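Local coordinates for protein alkane monooxygenase (Geobacillus thermodenitrificans, PDB 3B9O) that belongs to the luciferase-like monooxygenase family, has a TIM-barrel fold and is modelled with flavin mononucleotide (FMN), at residues G280-G286 with F349-T355; I62-Y66 with L309-G315; K3-I7 with G401-V405; A43-E47 with V95-L99. All coordinates share one frame; numbering follows the deposited sequence.

In the fold
All four contacts belong to one TIM barrel. Contact 1 pairs two parallel strands, and the side chain of F349 is about 4 Å from the bound FMN. Contact 2 packs a loop after strand 53-57 on helix 305-316; the side chain of its Y63 is about 6 Å from the same flavin, although the two contact centres are about 25 Å apart. Contacts 3 and 4 gather where strands 6-12 and 100-106 begin, their centres about 17 Å apart and their nearest atoms about 5 Å, and the chain loop closed by contact 3 encloses the others. Contact 2 lies across the chain's centre from both, about 36 and 33 Å away, centre to centre.

Contact 1 (G280-G286 with F349-T355); sequences GICVIVG and FKLSVGT
Chi1 of -56° turns the ring of F349 away from its own carbonyl carbon and brings CD1 to 3.2 Å from G280 CA. On L351, chi1 of 175° carries CD1 back over the neighbouring strand, to 3.4 Å from C282 O. These groups sit on a parallel pair, inclined by 19°, in which TIM-barrel strand 276-285 carries the extra strand 350-354 besides its barrel neighbour 374-378. C282 N donates to K350 O, S352 N to C282 O, I284 N to S352 O and G354 N to I284 O, each donor lying nearly in line with the C=O it meets.

One side of the pair carries C282, I284, L351 and V353; there L351 CD1 also meets I284 CD1 at 4.0 Å, and Y380 packs on C282, I284 and L351. I281, V283 and S352 occupy the other side, under helix 356-370, from which E362 OE2 is hydrogen-bonded to S352 OG. At the N-terminal end, F349 touches V378 and stands close to the flavin, while a water 2.9 Å from K350 N accepts its N-H. The last bond of the pair is G286 N to G354 O at 3.0 Å, its donor tilted from the carbonyl plane.

Contact 2 (I62-Y66 with L309-G315); sequences IYDVY and LAHYGGG
Three successive glycines in a helix are the oddity here, and G313 and G314 let the side chains of Y63 and V65 lie against the bare helix backbone. In this TIM barrel the loop after barrel strand 53-57 packs on helix 305-316, which lies in the long connection between strands 276-285 and 350-354. Y63 is the centre of an inverse gamma turn. Its CD1 lies 3.6 Å from G314 CA.

The Y63 ring turns its edge to the helix, with A310 O and H311 O near the ring plane; CE1 is 3.5 Å from H311 O. H311 runs alongside in the same direction, its CG anti to the backbone N (chi1 -166°), and CD2 reaches 3.5 Å from Y63 CE1 with the two ring planes at 79°. Beyond them Q79 hydrogen-bonds Y63 OH, and H20 meets the H311 ring. The side chain of Y63 lies about 6 Å from the bound FMN.

V65 rests its CB and both methyls on the carbonyl of G313. At the other end, Y66 offers a ring face to L309 in a CH-pi contact, CB standing 3.6 Å from the ring centroid and only 8° off the normal. L309 CD2 continues to the phenol oxygen, which E306 of the same helix holds by a hydrogen bond. No direct hydrogen bond joins loop and helix; one water instead accepts from Y66 N at 2.8 Å and donates to A310 O.

Contact 3 (K3-I7 with G401-V405); sequences KKIHI and GLYRV
I5 and L402 meet through one backbone hydrogen bond: I5 N donates to L402 O at 2.9 Å. The bond is straight at hydrogen (167°), but the donor stands above the carbonyl plane, 49° out of it. The I5 side chain lies over the same oxygen, its CB 3.3 Å from L402 O, and its CD1 runs on beside L402 CB.

Next along the chain, the CD1-CE1 side of the Y403 ring meets both I5 O, near the ring plane, and I7 CD1, 3.4 Å from Y403 CE1. Y403 CG is anti to the backbone N (chi1 -175°), and this swings the ring back to the strand although its CB leaves away from it. On the outer side K4 stretches over the loop, CE 3.7 Å from G401 O, and its NZ donates to a water that in turn donates to Y403 O.

A second shell fixes these groups. G49 O bonds the hydroxyl of Y403; D52 forms a salt bridge with R404 and a hydrogen bond with H6 ND1, so one carboxylate holds both. F389 and L397 of helix 384-399 pack on I7. G401 ends that helix in a Schellman motif, and the chain leaving it runs beside residues 3-5, joining the entry to the first TIM-barrel strand, 6-12, to the loop after helix 384-399, past the last strand, 374-378.

Contact 4 (A43-E47 with V95-L99); sequences AQLLE and VTKHL
E47 OE2 is gripped by two successive backbone N-H groups, H98 N at 2.8 Å and L99 N at 2.9 Å. The two arrive differently: L99 N comes nearly along the C-O axis, whereas H98 N is on the syn side and 34° out of the carboxylate plane. The other oxygen, OE1, uses its syn lone pair for K97 N at 2.8 Å, and also accepts a hydrogen bond from a water that donates to V95 O as well. A single carboxylate thus binds three consecutive amides of loop 95-99 and is fixed in its rotation by them. So many donors would be expected to stabilise the charged form.

Chi1 of -179° sends E47 CG anti to its backbone N, and a bend at chi2 then lays the carboxylate across T96, whose CB is 3.3 Å from OE2. Beside these bonds lies an apolar layer. A43 CB touches T96 CG2 at 3.7 Å and stands near methyls of V95 and L99, while L46 CB meets L99 CD1 at 3.9 Å. Farther out, the Q44 chain crosses V95 at about a right angle, CG to CG2 at 3.7 Å.

The hydroxyl of T96 is bound to M92 O and to R129, tying the loop back to helix 89-94; the H98 ring stacks on Y407. The contact therefore joins the C-terminal half of helix 36-48 to the link between helix 89-94 and strand 100-106 of the barrel, with helix 384-399 covering L45 and L46 through F386.

Contact 1 (G280-G286 with F349-T355)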
loop_
_atom_site.group_PDB
_atom_site.type_symbol
_atom_site.label_atom_id
_atom_site.label_comp_id
_atom_site.label_asym_id
_atom_site.label_seq_id
_atom_site.Cartn_x
_atom_site.Cartn_y
_atom_site.Cartn_z
ATOM N N GLY A 280 -6.658 3.870 6.945
ATOM C CA GLY A 280 -7.326 2.572 6.807
ATOM C C GLY A 280 -8.754 2.723 7.331
ATOM O O GLY A 280 -9.046 3.599 8.166
ATOM N N ILE A 281 -9.666 1.899 6.816
ATOM C CA ILE A 281 -11.030 1.830 7.346
ATOM C C ILE A 281 -11.584 0.439 7.063
ATOM O O ILE A 281 -11.341 -0.136 6.004
ATOM C CB ILE A 281 -11.977 2.945 6.742
ATOM C CG1 ILE A 281 -13.373 2.910 7.439
ATOM C CG2 ILE A 281 -12.077 2.831 5.251
ATOM C CD1 ILE A 281 -14.223 4.157 7.250
ATOM N N CYS A 282 -12.289 -0.115 8.040
ATOM C CA CYS A 282 -13.064 -1.331 7.845
ATOM C C CYS A 282 -14.537 -0.932 7.862
ATOM O O CYS A 282 -14.969 -0.144 8.706
ATOM C CB CYS A 282 -12.799 -2.356 8.950
ATOM S SG CYS A 282 -11.075 -2.656 9.401
ATOM N N VAL A 283 -15.301 -1.421 6.891
ATOM C CA VAL A 283 -16.683 -0.996 6.750
ATOM C C VAL A 283 -17.555 -2.244 6.827
ATOM O O VAL A 283 -17.295 -3.221 6.132
ATOM C CB VAL A 283 -16.938 -0.252 5.395
ATOM C CG1 VAL A 283 -18.421 -0.064 5.183
ATOM C CG2 VAL A 283 -16.159 1.128 5.360
ATOM N N ILE A 284 -18.560 -2.218 7.698
ATOM C CA ILE A 284 -19.563 -3.264 7.734
ATOM C C ILE A 284 -20.883 -2.526 7.565
ATOM O O ILE A 284 -21.323 -1.758 8.464
ATOM C CB ILE A 284 -19.567 -4.056 9.062
ATOM C CG1 ILE A 284 -18.238 -4.796 9.293
ATOM C CG2 ILE A 284 -20.780 -5.039 9.085
ATOM C CD1 ILE A 284 -18.016 -5.242 10.785
ATOM N N VAL A 285 -21.509 -2.721 6.415
ATOM C CA VAL A 285 -22.656 -1.909 6.014
ATOM C C VAL A 285 -23.911 -2.773 5.738
ATOM O O VAL A 285 -23.818 -3.930 5.260
ATOM C CB VAL A 285 -22.288 -0.953 4.828
ATOM C CG1 VAL A 285 -21.973 -1.732 3.544
ATOM C CG2 VAL A 285 -23.391 0.109 4.564
ATOM N N GLY A 286 -25.077 -2.213 6.067
ATOM C CA GLY A 286 -26.364 -2.839 5.735
ATOM C C GLY A 286 -27.409 -1.781 5.422
ATOM O O GLY A 286 -27.224 -0.595 5.687
ATOM N N PHE A 349 -7.071 0.809 12.629
ATOM C CA PHE A 349 -7.968 1.409 11.632
ATOM C C PHE A 349 -9.355 1.671 12.203
ATOM O O PHE A 349 -9.870 0.906 13.018
ATOM C CB PHE A 349 -8.120 0.477 10.416
ATOM C CG PHE A 349 -6.817 0.107 9.772
ATOM C CD1 PHE A 349 -5.920 1.107 9.336
ATOM C CD2 PHE A 349 -6.458 -1.222 9.615
ATOM C CE1 PHE A 349 -4.686 0.788 8.735
ATOM C CE2 PHE A 349 -5.213 -1.556 8.997
ATOM C CZ PHE A 349 -4.337 -0.540 8.561
ATOM N N LYS A 350 -9.969 2.745 11.749
ATOM C CA LYS A 350 -11.381 2.999 11.997
ATOM C C LYS A 350 -12.271 1.796 11.570
ATOM O O LYS A 350 -12.129 1.237 10.472
ATOM C CB LYS A 350 -11.809 4.294 11.273
ATOM C CG LYS A 350 -13.304 4.608 11.276
ATOM C CD LYS A 350 -13.728 5.152 12.593
ATOM C CE LYS A 350 -15.140 5.738 12.572
ATOM N NZ LYS A 350 -15.330 6.464 13.893
ATOM N N LEU A 351 -13.188 1.416 12.456
ATOM C CA LEU A 351 -14.282 0.512 12.094
ATOM C C LEU A 351 -15.596 1.278 11.973
ATOM O O LEU A 351 -16.076 1.867 12.950
ATOM C CB LEU A 351 -14.418 -0.637 13.104
ATOM C CG LEU A 351 -15.623 -1.555 12.863
ATOM C CD1 LEU A 351 -15.655 -2.122 11.434
ATOM C CD2 LEU A 351 -15.692 -2.681 13.919
ATOM N N SER A 352 -16.167 1.304 10.776
ATOM C CA SER A 352 -17.476 1.929 10.593
ATOM C C SER A 352 -18.595 0.873 10.362
ATOM O O SER A 352 -18.560 0.101 9.401
ATOM C CB SER A 352 -17.414 2.987 9.473
ATOM O OG SER A 352 -18.627 3.719 9.414
ATOM N N VAL A 353 -19.604 0.858 11.236
ATOM C CA VAL A 353 -20.650 -0.148 11.159
ATOM C C VAL A 353 -22.010 0.534 11.084
ATOM O O VAL A 353 -22.310 1.384 11.919
ATOM C CB VAL A 353 -20.635 -1.048 12.405
ATOM C CG1 VAL A 353 -21.731 -2.172 12.278
ATOM C CG2 VAL A 353 -19.258 -1.610 12.638
ATOM N N GLY A 354 -22.840 0.188 10.098
ATOM C CA GLY A 354 -24.188 0.745 10.067
ATOM C C GLY A 354 -24.718 0.877 8.660
ATOM O O GLY A 354 -24.349 0.111 7.789
ATOM N N THR A 355 -25.587 1.845 8.457
ATOM C CA THR A 355 -26.194 2.093 7.141
ATOM C C THR A 355 -25.224 2.878 6.278
ATOM O O THR A 355 -24.280 3.465 6.812
ATOM C CB THR A 355 -27.486 2.887 7.279
ATOM O OG1 THR A 355 -27.151 4.173 7.828
ATOM C CG2 THR A 355 -28.485 2.142 8.216
HETATM O O HOH W 1 -8.751 4.909 10.272
#

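Contact 2 (I62-Y66 with L309-G315)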
loop_
_atom_site.group_PDB
_atom_site.type_symbol
_atom_site.label_atom_id
_atom_site.label_comp_id
_atom_site.label_asym_id
_atom_site.label_seq_id
_atom_site.Cartn_x
_atom_site.Cartn_y
_atom_site.Cartn_z
ATOM N N ILE A 62 8.412 -13.998 7.879
ATOM C CA ILE A 62 7.453 -14.913 8.463
ATOM C C ILE A 62 7.205 -14.423 9.867
ATOM O O ILE A 62 8.115 -13.918 10.523
ATOM C CB ILE A 62 7.983 -16.394 8.440
ATOM C CG1 ILE A 62 8.164 -16.857 6.974
ATOM C CG2 ILE A 62 7.051 -17.341 9.235
ATOM C CD1 ILE A 62 9.007 -18.182 6.747
ATOM N N TYR A 63 5.957 -14.543 10.277
ATOM C CA TYR A 63 5.472 -14.150 11.581
ATOM C C TYR A 63 5.806 -15.241 12.611
ATOM O O TYR A 63 4.980 -16.085 12.903
ATOM C CB TYR A 63 3.969 -13.917 11.498
ATOM C CG TYR A 63 3.656 -12.613 10.809
ATOM C CD1 TYR A 63 3.383 -11.458 11.551
ATOM C CD2 TYR A 63 3.663 -12.517 9.417
ATOM C CE1 TYR A 63 3.115 -10.244 10.926
ATOM C CE2 TYR A 63 3.396 -11.305 8.780
ATOM C CZ TYR A 63 3.143 -10.179 9.537
ATOM O OH TYR A 63 2.862 -9.001 8.924
ATOM N N ASP A 64 7.026 -15.193 13.120
ATOM C CA ASP A 64 7.553 -16.270 13.981
ATOM C C ASP A 64 7.976 -15.691 15.324
ATOM O O ASP A 64 8.872 -16.220 15.968
ATOM C CB ASP A 64 8.733 -16.994 13.298
ATOM C CG ASP A 64 9.887 -16.065 12.975
ATOM O OD1 ASP A 64 9.849 -14.883 13.392
ATOM O OD2 ASP A 64 10.835 -16.504 12.279
ATOM N N VAL A 65 7.353 -14.590 15.724
ATOM C CA VAL A 65 7.758 -13.921 16.965
ATOM C C VAL A 65 6.926 -14.475 18.112
ATOM O O VAL A 65 7.473 -14.919 19.133
ATOM C CB VAL A 65 7.690 -12.368 16.871
ATOM C CG1 VAL A 65 7.816 -11.732 18.264
ATOM C CG2 VAL A 65 8.785 -11.835 15.926
ATOM N N TYR A 66 5.603 -14.469 17.933
ATOM C CA TYR A 66 4.708 -14.984 18.950
ATOM C C TYR A 66 4.955 -16.494 19.187
ATOM O O TYR A 66 5.001 -17.299 18.243
ATOM C CB TYR A 66 3.263 -14.669 18.583
ATOM C CG TYR A 66 2.215 -15.283 19.491
ATOM C CD1 TYR A 66 2.056 -14.853 20.812
ATOM C CD2 TYR A 66 1.381 -16.293 19.025
ATOM C CE1 TYR A 66 1.083 -15.417 21.634
ATOM C CE2 TYR A 66 0.416 -16.861 19.827
ATOM C CZ TYR A 66 0.277 -16.426 21.140
ATOM O OH TYR A 66 -0.706 -16.980 21.931
ATOM N N LEU A 309 -2.605 -12.553 17.688
ATOM C CA LEU A 309 -1.367 -12.524 18.482
ATOM C C LEU A 309 -0.127 -12.737 17.622
ATOM O O LEU A 309 0.905 -12.076 17.821
ATOM C CB LEU A 309 -1.425 -13.550 19.624
ATOM C CG LEU A 309 -1.879 -13.283 21.067
ATOM C CD1 LEU A 309 -2.279 -11.877 21.416
ATOM C CD2 LEU A 309 -2.921 -14.312 21.479
ATOM N N ALA A 310 -0.208 -13.667 16.673
ATOM C CA ALA A 310 0.910 -13.932 15.761
ATOM C C ALA A 310 1.244 -12.681 14.940
ATOM O O ALA A 310 2.424 -12.312 14.809
ATOM C CB ALA A 310 0.604 -15.150 14.834
ATOM N N HIS A 311 0.202 -12.009 14.449
ATOM C CA HIS A 311 0.375 -10.807 13.613
ATOM C C HIS A 311 1.020 -9.688 14.407
ATOM O O HIS A 311 1.956 -9.046 13.953
ATOM C CB HIS A 311 -0.981 -10.340 13.078
ATOM C CG HIS A 311 -0.880 -9.336 11.978
ATOM N ND1 HIS A 311 -1.892 -9.118 11.070
ATOM C CD2 HIS A 311 0.129 -8.506 11.617
ATOM C CE1 HIS A 311 -1.521 -8.185 10.212
ATOM N NE2 HIS A 311 -0.293 -7.812 10.509
ATOM N N TYR A 312 0.491 -9.473 15.604
ATOM C CA TYR A 312 1.002 -8.489 16.549
ATOM C C TYR A 312 2.471 -8.732 16.847
ATOM O O TYR A 312 3.248 -7.792 16.871
ATOM C CB TYR A 312 0.162 -8.520 17.828
ATOM C CG TYR A 312 0.568 -7.513 18.889
ATOM C CD1 TYR A 312 -0.023 -6.249 18.946
ATOM C CD2 TYR A 312 1.554 -7.834 19.845
ATOM C CE1 TYR A 312 0.347 -5.320 19.946
ATOM C CE2 TYR A 312 1.939 -6.930 20.820
ATOM C CZ TYR A 312 1.337 -5.684 20.874
ATOM O OH TYR A 312 1.739 -4.816 21.869
ATOM N N GLY A 313 2.847 -9.988 17.092
ATOM C CA GLY A 313 4.234 -10.343 17.346
ATOM C C GLY A 313 5.189 -9.925 16.233
ATOM O O GLY A 313 6.163 -9.226 16.490
ATOM N N GLY A 314 4.923 -10.374 15.004
ATOM C CA GLY A 314 5.718 -9.956 13.856
ATOM C C GLY A 314 5.730 -8.449 13.679
ATOM O O GLY A 314 6.780 -7.859 13.459
ATOM N N GLY A 315 4.564 -7.819 13.766
ATOM C CA GLY A 315 4.440 -6.356 13.557
ATOM C C GLY A 315 5.122 -5.473 14.600
ATOM O O GLY A 315 5.686 -4.436 14.250
HETATM O O HOH W 2 4.587 -13.968 15.413
#

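Contact 3 (K3-I7 with G401-V405)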
loop_
_atom_site.group_PDB
_atom_site.type_symbol
_atom_site.label_atom_id
_atom_site.label_comp_id
_atom_site.label_asym_id
_atom_site.label_seq_id
_atom_site.Cartn_x
_atom_site.Cartn_y
_atom_site.Cartn_z
ATOM N N LYS A 3 -12.433 17.406 -3.981
ATOM C CA LYS A 3 -13.617 17.186 -3.074
ATOM C C LYS A 3 -13.961 15.704 -2.976
ATOM O O LYS A 3 -14.742 15.280 -2.099
ATOM C CB LYS A 3 -14.851 17.957 -3.586
ATOM C CG LYS A 3 -15.150 17.703 -5.081
ATOM C CD LYS A 3 -16.424 18.365 -5.554
ATOM C CE LYS A 3 -16.165 19.835 -5.899
ATOM N NZ LYS A 3 -17.170 20.350 -6.889
ATOM N N LYS A 4 -13.390 14.913 -3.884
ATOM C CA LYS A 4 -13.767 13.527 -3.990
ATOM C C LYS A 4 -12.735 12.618 -3.285
ATOM O O LYS A 4 -11.511 12.779 -3.441
ATOM C CB LYS A 4 -14.082 13.143 -5.445
ATOM C CG LYS A 4 -15.026 14.197 -6.127
ATOM C CD LYS A 4 -16.091 13.627 -7.019
ATOM C CE LYS A 4 -17.082 14.751 -7.444
ATOM N NZ LYS A 4 -18.305 14.210 -8.194
ATOM N N ILE A 5 -13.273 11.702 -2.496
ATOM C CA ILE A 5 -12.499 10.783 -1.644
ATOM C C ILE A 5 -11.889 9.678 -2.506
ATOM O O ILE A 5 -12.619 8.995 -3.240
ATOM C CB ILE A 5 -13.389 10.173 -0.548
ATOM C CG1 ILE A 5 -14.043 11.303 0.305
ATOM C CG2 ILE A 5 -12.609 9.151 0.325
ATOM C CD1 ILE A 5 -15.098 10.794 1.302
ATOM N N HIS A 6 -10.564 9.547 -2.445
ATOM C CA HIS A 6 -9.878 8.431 -3.111
ATOM C C HIS A 6 -10.085 7.117 -2.321
ATOM O O HIS A 6 -9.928 7.074 -1.106
ATOM C CB HIS A 6 -8.384 8.743 -3.335
ATOM C CG HIS A 6 -8.128 9.957 -4.181
ATOM N ND1 HIS A 6 -8.095 9.915 -5.564
ATOM C CD2 HIS A 6 -7.833 11.233 -3.839
ATOM C CE1 HIS A 6 -7.843 11.127 -6.031
ATOM N NE2 HIS A 6 -7.683 11.945 -5.006
ATOM N N ILE A 7 -10.463 6.036 -2.996
ATOM C CA ILE A 7 -10.633 4.780 -2.297
ATOM C C ILE A 7 -9.826 3.671 -2.959
ATOM O O ILE A 7 -9.979 3.413 -4.165
ATOM C CB ILE A 7 -12.125 4.396 -2.149
ATOM C CG1 ILE A 7 -12.841 5.407 -1.213
ATOM C CG2 ILE A 7 -12.278 2.996 -1.549
ATOM C CD1 ILE A 7 -14.311 5.387 -1.297
ATOM N N GLY A 401 -21.613 13.969 -3.821
ATOM C CA GLY A 401 -20.435 14.607 -4.405
ATOM C C GLY A 401 -19.110 14.203 -3.769
ATOM O O GLY A 401 -18.114 14.910 -3.932
ATOM N N LEU A 402 -19.088 13.068 -3.066
ATOM C CA LEU A 402 -17.906 12.679 -2.262
ATOM C C LEU A 402 -17.032 11.589 -2.918
ATOM O O LEU A 402 -16.064 11.088 -2.324
ATOM C CB LEU A 402 -18.370 12.175 -0.897
ATOM C CG LEU A 402 -18.928 13.245 0.063
ATOM C CD1 LEU A 402 -19.656 12.501 1.168
ATOM C CD2 LEU A 402 -17.830 14.140 0.622
ATOM N N TYR A 403 -17.412 11.171 -4.126
ATOM C CA TYR A 403 -16.771 10.019 -4.749
ATOM C C TYR A 403 -17.123 10.016 -6.210
ATOM O O TYR A 403 -18.245 10.304 -6.560
ATOM C CB TYR A 403 -17.286 8.726 -4.136
ATOM C CG TYR A 403 -16.646 7.420 -4.592
ATOM C CD1 TYR A 403 -15.319 7.095 -4.233
ATOM C CD2 TYR A 403 -17.389 6.458 -5.308
ATOM C CE1 TYR A 403 -14.734 5.868 -4.626
ATOM C CE2 TYR A 403 -16.824 5.230 -5.690
ATOM C CZ TYR A 403 -15.505 4.924 -5.312
ATOM O OH TYR A 403 -14.932 3.705 -5.663
ATOM N N ARG A 404 -16.157 9.628 -7.036
ATOM C CA ARG A 404 -16.284 9.777 -8.492
ATOM C C ARG A 404 -17.455 8.971 -9.013
ATOM O O ARG A 404 -17.671 7.838 -8.595
ATOM C CB ARG A 404 -14.975 9.360 -9.192
ATOM C CG ARG A 404 -14.668 7.828 -9.201
ATOM C CD ARG A 404 -13.434 7.503 -10.142
ATOM N NE ARG A 404 -12.326 8.285 -9.601
ATOM C CZ ARG A 404 -11.618 7.930 -8.529
ATOM N NH1 ARG A 404 -11.856 6.758 -7.927
ATOM N NH2 ARG A 404 -10.685 8.756 -8.057
ATOM N N VAL A 405 -18.204 9.546 -9.933
ATOM C CA VAL A 405 -19.212 8.741 -10.595
ATOM C C VAL A 405 -18.634 7.979 -11.773
ATOM O O VAL A 405 -19.173 6.935 -12.164
ATOM C CB VAL A 405 -20.547 9.486 -10.908
ATOM C CG1 VAL A 405 -20.816 10.611 -9.890
ATOM C CG2 VAL A 405 -20.598 9.966 -12.257
HETATM O O HOH W 3 -19.814 12.425 -6.449
#

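Contact 4 (A43-E47 with V95-L99)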
loop_
_atom_site.group_PDB
_atom_site.type_symbol
_atom_site.label_atom_id
_atom_site.label_comp_id
_atom_site.label_asym_id
_atom_site.label_seq_id
_atom_site.Cartn_x
_atom_site.Cartn_y
_atom_site.Cartn_z
ATOM N N ALA A 43 -10.429 -7.375 -9.785
ATOM C CA ALA A 43 -10.072 -6.171 -10.524
ATOM C C ALA A 43 -11.309 -5.638 -11.254
ATOM O O ALA A 43 -11.605 -4.439 -11.202
ATOM C CB ALA A 43 -8.924 -6.468 -11.534
ATOM N N GLN A 44 -12.063 -6.555 -11.866
ATOM C CA GLN A 44 -13.269 -6.181 -12.586
ATOM C C GLN A 44 -14.336 -5.591 -11.648
ATOM O O GLN A 44 -14.973 -4.582 -11.982
ATOM C CB GLN A 44 -13.838 -7.376 -13.375
ATOM C CG GLN A 44 -13.032 -7.717 -14.653
ATOM C CD GLN A 44 -13.473 -9.057 -15.244
ATOM O OE1 GLN A 44 -13.502 -10.112 -14.569
ATOM N NE2 GLN A 44 -13.856 -9.017 -16.493
ATOM N N LEU A 45 -14.547 -6.261 -10.515
ATOM C CA LEU A 45 -15.447 -5.751 -9.445
ATOM C C LEU A 45 -15.029 -4.320 -9.022
ATOM O O LEU A 45 -15.868 -3.400 -8.953
ATOM C CB LEU A 45 -15.471 -6.707 -8.234
ATOM C CG LEU A 45 -16.150 -6.122 -6.983
ATOM C CD1 LEU A 45 -17.650 -5.947 -7.226
ATOM C CD2 LEU A 45 -15.897 -7.044 -5.795
ATOM N N LEU A 46 -13.738 -4.113 -8.744
ATOM C CA LEU A 46 -13.278 -2.828 -8.198
ATOM C C LEU A 46 -13.466 -1.706 -9.221
ATOM O O LEU A 46 -13.778 -0.572 -8.859
ATOM C CB LEU A 46 -11.797 -2.913 -7.743
ATOM C CG LEU A 46 -11.605 -3.919 -6.591
ATOM C CD1 LEU A 46 -10.152 -3.948 -6.157
ATOM C CD2 LEU A 46 -12.518 -3.614 -5.390
ATOM N N GLU A 47 -13.220 -2.022 -10.491
ATOM C CA GLU A 47 -13.414 -1.040 -11.554
ATOM C C GLU A 47 -14.893 -0.708 -11.719
ATOM O O GLU A 47 -15.228 0.452 -11.884
ATOM C CB GLU A 47 -12.795 -1.523 -12.866
ATOM C CG GLU A 47 -12.961 -0.524 -13.988
ATOM C CD GLU A 47 -11.829 -0.580 -14.981
ATOM O OE1 GLU A 47 -12.015 -1.133 -16.089
ATOM O OE2 GLU A 47 -10.759 -0.097 -14.645
ATOM N N VAL A 95 -7.803 -6.849 -17.792
ATOM C CA VAL A 95 -9.299 -6.822 -17.702
ATOM C C VAL A 95 -9.856 -5.495 -17.219
ATOM O O VAL A 95 -11.046 -5.381 -16.982
ATOM C CB VAL A 95 -9.852 -7.973 -16.808
ATOM C CG1 VAL A 95 -9.405 -9.329 -17.363
ATOM C CG2 VAL A 95 -9.369 -7.819 -15.322
ATOM N N THR A 96 -8.991 -4.484 -17.051
ATOM C CA THR A 96 -9.440 -3.164 -16.592
ATOM C C THR A 96 -8.878 -1.999 -17.429
ATOM O O THR A 96 -7.832 -2.130 -18.065
ATOM C CB THR A 96 -9.080 -2.935 -15.074
ATOM O OG1 THR A 96 -7.658 -3.068 -14.917
ATOM C CG2 THR A 96 -9.777 -3.948 -14.158
ATOM N N LYS A 97 -9.607 -0.867 -17.438
ATOM C CA LYS A 97 -9.224 0.307 -18.195
ATOM C C LYS A 97 -8.552 1.403 -17.365
ATOM O O LYS A 97 -7.679 2.095 -17.863
ATOM C CB LYS A 97 -10.461 0.885 -18.903
ATOM C CG LYS A 97 -10.157 2.036 -19.810
ATOM C CD LYS A 97 -11.435 2.548 -20.477
ATOM C CE LYS A 97 -11.170 3.789 -21.331
ATOM N NZ LYS A 97 -12.480 4.254 -21.915
ATOM N N HIS A 98 -9.009 1.578 -16.122
ATOM C CA HIS A 98 -8.635 2.708 -15.268
ATOM C C HIS A 98 -8.097 2.325 -13.910
ATOM O O HIS A 98 -7.304 3.071 -13.350
ATOM C CB HIS A 98 -9.876 3.548 -14.991
ATOM C CG HIS A 98 -10.440 4.192 -16.203
ATOM N ND1 HIS A 98 -9.774 5.191 -16.875
ATOM C CD2 HIS A 98 -11.617 4.001 -16.857
ATOM C CE1 HIS A 98 -10.500 5.573 -17.914
ATOM N NE2 HIS A 98 -11.631 4.887 -17.911
ATOM N N LEU A 99 -8.561 1.197 -13.365
ATOM C CA LEU A 99 -8.092 0.731 -12.067
ATOM C C LEU A 99 -6.549 0.708 -12.017
ATOM O O LEU A 99 -5.891 0.173 -12.935
ATOM C CB LEU A 99 -8.678 -0.641 -11.737
ATOM C CG LEU A 99 -8.370 -1.202 -10.317
ATOM C CD1 LEU A 99 -9.184 -0.471 -9.170
ATOM C CD2 LEU A 99 -8.638 -2.701 -10.265
HETATM O O HOH W 4 -13.144 -3.724 -15.876
#